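Local atomic coordinates of putative permease protein, ABC transporter (Porphyromonas gingivalis, PDB entry 3IS6), a protein that probably acts as the permease of a membrane ABC transporter, here represented by a piece containing its MacB-like periplasmic core domain. Residues M120-A132 with D137-L149. Numbering follows the deposited sequence.
Sequences MGGDVLGKRLRPA and DRAITIGGVFEDL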
loop_
_atom_site.group_PDB
_atom_site.type_symbol
_atom_site.label_atom_id
_atom_site.label_comp_id
_atom_site.label_asym_id
_atom_site.label_seq_id
_atom_site.Cartn_x
_atom_site.Cartn_y
_atom_site.Cartn_z
HETATM N N MSE A 120 -14.699 23.342 -0.072
HETATM C CA MSE A 120 -15.395 22.531 0.895
HETATM C C MSE A 120 -16.257 23.361 1.805
HETATM O O MSE A 120 -16.978 22.829 2.579
HETATM C CB MSE A 120 -14.439 21.711 1.731
HETATM C CG MSE A 120 -13.870 20.540 1.019
HETATM SE SE MSE A 120 -12.566 19.539 1.955
HETATM C CE MSE A 120 -12.664 18.089 0.796
ATOM N N GLY A 121 -16.192 24.666 1.667
ATOM C CA GLY A 121 -16.915 25.573 2.520
ATOM C C GLY A 121 -16.209 26.214 3.687
ATOM O O GLY A 121 -16.801 26.939 4.417
ATOM N N GLY A 122 -14.938 25.944 3.859
ATOM C CA GLY A 122 -14.134 26.626 4.832
ATOM C C GLY A 122 -14.294 26.022 6.188
ATOM O O GLY A 122 -15.132 25.214 6.396
ATOM N N ASP A 123 -13.475 26.436 7.121
ATOM C CA ASP A 123 -13.557 25.922 8.463
ATOM C C ASP A 123 -13.482 24.413 8.550
ATOM O O ASP A 123 -14.240 23.809 9.252
ATOM C CB ASP A 123 -14.822 26.399 9.127
ATOM C CG ASP A 123 -14.782 26.215 10.607
ATOM O OD1 ASP A 123 -15.775 25.707 11.163
ATOM O OD2 ASP A 123 -13.746 26.557 11.204
ATOM N N VAL A 124 -12.555 23.820 7.826
ATOM C CA VAL A 124 -12.474 22.400 7.686
ATOM C C VAL A 124 -11.624 21.734 8.727
ATOM O O VAL A 124 -11.636 20.550 8.842
ATOM C CB VAL A 124 -11.992 22.018 6.284
ATOM C CG1 VAL A 124 -12.841 22.634 5.276
ATOM C CG2 VAL A 124 -10.642 22.474 6.070
ATOM N N LEU A 125 -10.912 22.504 9.518
ATOM C CA LEU A 125 -9.991 21.898 10.438
ATOM C C LEU A 125 -10.722 20.985 11.377
ATOM O O LEU A 125 -11.683 21.340 11.938
ATOM C CB LEU A 125 -9.270 22.981 11.206
ATOM C CG LEU A 125 -8.048 22.564 11.967
ATOM C CD1 LEU A 125 -6.970 22.259 11.047
ATOM C CD2 LEU A 125 -7.613 23.662 12.885
ATOM N N GLY A 126 -10.241 19.777 11.508
ATOM C CA GLY A 126 -10.839 18.795 12.362
ATOM C C GLY A 126 -11.958 17.997 11.747
ATOM O O GLY A 126 -12.377 17.044 12.295
ATOM N N LYS A 127 -12.403 18.369 10.572
ATOM C CA LYS A 127 -13.425 17.608 9.883
ATOM C C LYS A 127 -12.906 16.274 9.324
ATOM O O LYS A 127 -11.735 16.048 9.203
ATOM C CB LYS A 127 -14.082 18.454 8.822
ATOM C CG LYS A 127 -15.012 19.477 9.362
ATOM C CD LYS A 127 -15.573 20.352 8.293
ATOM C CE LYS A 127 -16.938 20.872 8.636
ATOM N NZ LYS A 127 -17.467 21.795 7.677
ATOM N N ARG A 128 -13.813 15.396 8.998
ATOM C CA ARG A 128 -13.463 14.053 8.614
ATOM C C ARG A 128 -13.812 13.708 7.154
ATOM O O ARG A 128 -14.872 14.019 6.696
ATOM C CB ARG A 128 -14.096 13.055 9.565
ATOM C CG ARG A 128 -13.594 13.141 10.985
ATOM C CD ARG A 128 -14.558 12.508 11.970
ATOM N NE ARG A 128 -15.867 13.140 11.927
ATOM C CZ ARG A 128 -16.760 13.125 12.908
ATOM N NH1 ARG A 128 -16.509 12.506 14.041
ATOM N NH2 ARG A 128 -17.913 13.724 12.747
ATOM N N LEU A 129 -12.874 13.067 6.487
ATOM C CA LEU A 129 -12.932 12.691 5.090
ATOM C C LEU A 129 -12.829 11.181 4.926
ATOM O O LEU A 129 -12.102 10.555 5.617
ATOM C CB LEU A 129 -11.744 13.284 4.339
ATOM C CG LEU A 129 -11.703 14.717 3.886
ATOM C CD1 LEU A 129 -10.415 15.087 3.340
ATOM C CD2 LEU A 129 -12.711 14.918 2.877
ATOM N N ARG A 130 -13.543 10.612 3.985
ATOM C CA ARG A 130 -13.288 9.244 3.593
ATOM C C ARG A 130 -13.521 8.997 2.109
ATOM O O ARG A 130 -14.180 9.734 1.466
ATOM C CB ARG A 130 -14.044 8.277 4.461
ATOM C CG ARG A 130 -15.455 8.207 4.199
ATOM C CD ARG A 130 -16.080 7.118 5.015
ATOM N NE ARG A 130 -15.979 7.341 6.432
ATOM C CZ ARG A 130 -16.926 7.903 7.140
ATOM N NH1 ARG A 130 -18.005 8.303 6.532
ATOM N NH2 ARG A 130 -16.793 8.089 8.435
ATOM N N PRO A 131 -12.951 7.944 1.582
ATOM C CA PRO A 131 -13.074 7.690 0.165
ATOM C C PRO A 131 -14.516 7.483 -0.141
ATOM O O PRO A 131 -15.228 6.929 0.624
ATOM C CB PRO A 131 -12.297 6.399 -0.020
ATOM C CG PRO A 131 -11.444 6.328 1.074
ATOM C CD PRO A 131 -12.130 6.919 2.213
ATOM N N ALA A 132 -14.926 7.923 -1.295
ATOM C CA ALA A 132 -16.317 7.956 -1.603
ATOM C C ALA A 132 -16.959 6.586 -1.539
ATOM O O ALA A 132 -18.082 6.481 -1.205
ATOM C CB ALA A 132 -16.543 8.580 -2.919
ATOM N N ASP A 137 -16.839 3.347 8.820
ATOM C CA ASP A 137 -16.840 4.632 9.467
ATOM C C ASP A 137 -15.463 5.159 9.800
ATOM O O ASP A 137 -15.335 6.205 10.342
ATOM C CB ASP A 137 -17.850 4.783 10.602
ATOM C CG ASP A 137 -17.504 4.025 11.812
ATOM O OD1 ASP A 137 -16.349 3.662 11.967
ATOM O OD2 ASP A 137 -18.413 3.780 12.625
ATOM N N ARG A 138 -14.437 4.424 9.434
ATOM C CA ARG A 138 -13.090 4.933 9.551
ATOM C C ARG A 138 -12.922 6.143 8.646
ATOM O O ARG A 138 -13.383 6.163 7.547
ATOM C CB ARG A 138 -12.073 3.868 9.173
ATOM C CG ARG A 138 -10.693 4.370 9.002
ATOM C CD ARG A 138 -9.708 3.258 8.824
ATOM N NE ARG A 138 -9.470 2.624 10.089
ATOM C CZ ARG A 138 -8.335 2.098 10.487
ATOM N NH1 ARG A 138 -7.274 2.106 9.728
ATOM N NH2 ARG A 138 -8.279 1.573 11.673
ATOM N N ALA A 139 -12.254 7.150 9.149
ATOM C CA ALA A 139 -12.086 8.379 8.417
ATOM C C ALA A 139 -10.749 9.048 8.644
ATOM O O ALA A 139 -10.094 8.802 9.601
ATOM C CB ALA A 139 -13.186 9.311 8.744
ATOM N N ILE A 140 -10.387 9.923 7.743
ATOM C CA ILE A 140 -9.205 10.717 7.859
ATOM C C ILE A 140 -9.596 12.080 8.395
ATOM O O ILE A 140 -10.534 12.653 7.939
ATOM C CB ILE A 140 -8.556 10.900 6.510
ATOM C CG1 ILE A 140 -8.288 9.557 5.863
ATOM C CG2 ILE A 140 -7.299 11.604 6.649
ATOM C CD1 ILE A 140 -8.190 9.624 4.372
ATOM N N THR A 141 -8.846 12.572 9.359
ATOM C CA THR A 141 -9.077 13.850 9.973
ATOM C C THR A 141 -8.243 14.930 9.346
ATOM O O THR A 141 -7.092 14.746 9.135
ATOM C CB THR A 141 -8.667 13.803 11.424
ATOM O OG1 THR A 141 -9.479 12.875 12.114
ATOM C CG2 THR A 141 -8.827 15.100 12.037
ATOM N N ILE A 142 -8.806 16.086 9.102
ATOM C CA ILE A 142 -8.031 17.162 8.531
ATOM C C ILE A 142 -7.235 17.897 9.608
ATOM O O ILE A 142 -7.769 18.582 10.416
ATOM C CB ILE A 142 -8.934 18.138 7.798
ATOM C CG1 ILE A 142 -9.636 17.441 6.653
ATOM C CG2 ILE A 142 -8.178 19.295 7.312
ATOM C CD1 ILE A 142 -10.573 18.257 5.994
ATOM N N GLY A 143 -5.937 17.698 9.604
ATOM C CA GLY A 143 -5.077 18.302 10.585
ATOM C C GLY A 143 -4.449 19.638 10.270
ATOM O O GLY A 143 -3.835 20.240 11.106
ATOM N N GLY A 144 -4.545 20.063 9.031
ATOM C CA GLY A 144 -3.990 21.324 8.620
ATOM C C GLY A 144 -4.485 21.786 7.285
ATOM O O GLY A 144 -4.984 21.013 6.536
ATOM N N VAL A 145 -4.302 23.054 7.002
ATOM C CA VAL A 145 -4.551 23.619 5.705
ATOM C C VAL A 145 -3.326 24.346 5.218
ATOM O O VAL A 145 -2.820 25.184 5.890
ATOM C CB VAL A 145 -5.697 24.574 5.743
ATOM C CG1 VAL A 145 -5.953 25.118 4.417
ATOM C CG2 VAL A 145 -6.894 23.930 6.284
ATOM N N PHE A 146 -2.859 24.001 4.035
ATOM C CA PHE A 146 -1.642 24.563 3.501
ATOM C C PHE A 146 -1.893 25.528 2.371
ATOM O O PHE A 146 -2.816 25.399 1.644
ATOM C CB PHE A 146 -0.627 23.497 3.085
ATOM C CG PHE A 146 -1.076 22.610 1.954
ATOM C CD1 PHE A 146 -0.767 22.905 0.653
ATOM C CD2 PHE A 146 -1.785 21.475 2.200
ATOM C CE1 PHE A 146 -1.177 22.097 -0.360
ATOM C CE2 PHE A 146 -2.188 20.686 1.185
ATOM C CZ PHE A 146 -1.881 20.996 -0.090
ATOM N N GLU A 147 -1.035 26.514 2.277
ATOM C CA GLU A 147 -1.068 27.506 1.249
ATOM C C GLU A 147 -0.902 26.805 -0.086
ATOM O O GLU A 147 -0.060 25.985 -0.211
ATOM C CB GLU A 147 0.167 28.347 1.444
ATOM C CG GLU A 147 -0.012 29.767 1.486
ATOM C CD GLU A 147 1.287 30.496 1.240
ATOM O OE1 GLU A 147 1.583 30.855 0.098
ATOM O OE2 GLU A 147 2.019 30.697 2.196
ATOM N N ASP A 148 -1.677 27.177 -1.085
ATOM C CA ASP A 148 -1.672 26.455 -2.327
ATOM C C ASP A 148 -0.259 26.434 -2.860
ATOM O O ASP A 148 0.457 27.377 -2.771
ATOM C CB ASP A 148 -2.551 27.111 -3.362
ATOM C CG ASP A 148 -4.000 27.042 -3.047
ATOM O OD1 ASP A 148 -4.460 26.161 -2.337
ATOM O OD2 ASP A 148 -4.703 27.893 -3.541
ATOM N N LEU A 149 0.123 25.307 -3.407
ATOM C CA LEU A 149 1.403 25.164 -4.012
ATOM C C LEU A 149 1.443 26.015 -5.283
ATOM O O LEU A 149 0.450 26.288 -5.864
ATOM C CB LEU A 149 1.668 23.718 -4.335
ATOM C CG LEU A 149 1.842 22.774 -3.171
ATOM C CD1 LEU A 149 1.719 21.386 -3.594
ATOM C CD2 LEU A 149 3.133 22.978 -2.520
#
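Leu129 and Ile140 face each other as the hydrogen-bonded pair of an antiparallel beta hairpin, each amide reaching the other's carbonyl oxygen; Leu129 N to Ile140 O is 2.8 Å. Two residues further on, Ile142 N donates to Lys127 O at 2.9 Å. Its carbonyl oxygen in turn accepts Gly126 N. Between these rungs Arg128 pairs with Thr141 without hydrogen bonds, and Arg128 CA lies 3.3 Å from Ile140 O in a CA-H...O contact.

Beyond the ladder, Arg130 replaces backbone rungs with its side chain. Its chain bends at chi3 (63°), bringing NE 3.1 Å from Arg138 O in a nearly straight bond that lies in the guanidinium plane, although the donor sits above the carbonyl plane. NH2 reaches Asp137 O less straight, at 137°. The third nitrogen, NH1, forms a salt bridge with Asp72, so all three nitrogens are engaged, two by the chain leading into strand 140-146 and one by the turn between strands 54-70 and 74-83.

On the buried side Ile142 is the hub: its CD1 meets Val124 CB at 4.0 Å and also touches Leu129 CD1, while Val124 CG2 touches Val145 CG2, the two side chains crossing at about a right angle. A type II turn from Val124 to Lys127, closed by Lys127 N to Val124 O, brings Val124 against Ile142 and presents Gly126 N to the strand.

Outward, this hairpin of the MacB-like periplasmic core domain is set in a mixed sheet, strand 128-131 antiparallel to strand 54-70 and strand 140-146 parallel to strand 109-113. Leu129 packs on Met68 and Ile112, Val124 on Ala117 of helix 114-119, and Ile140 on Leu240 of the second subunit.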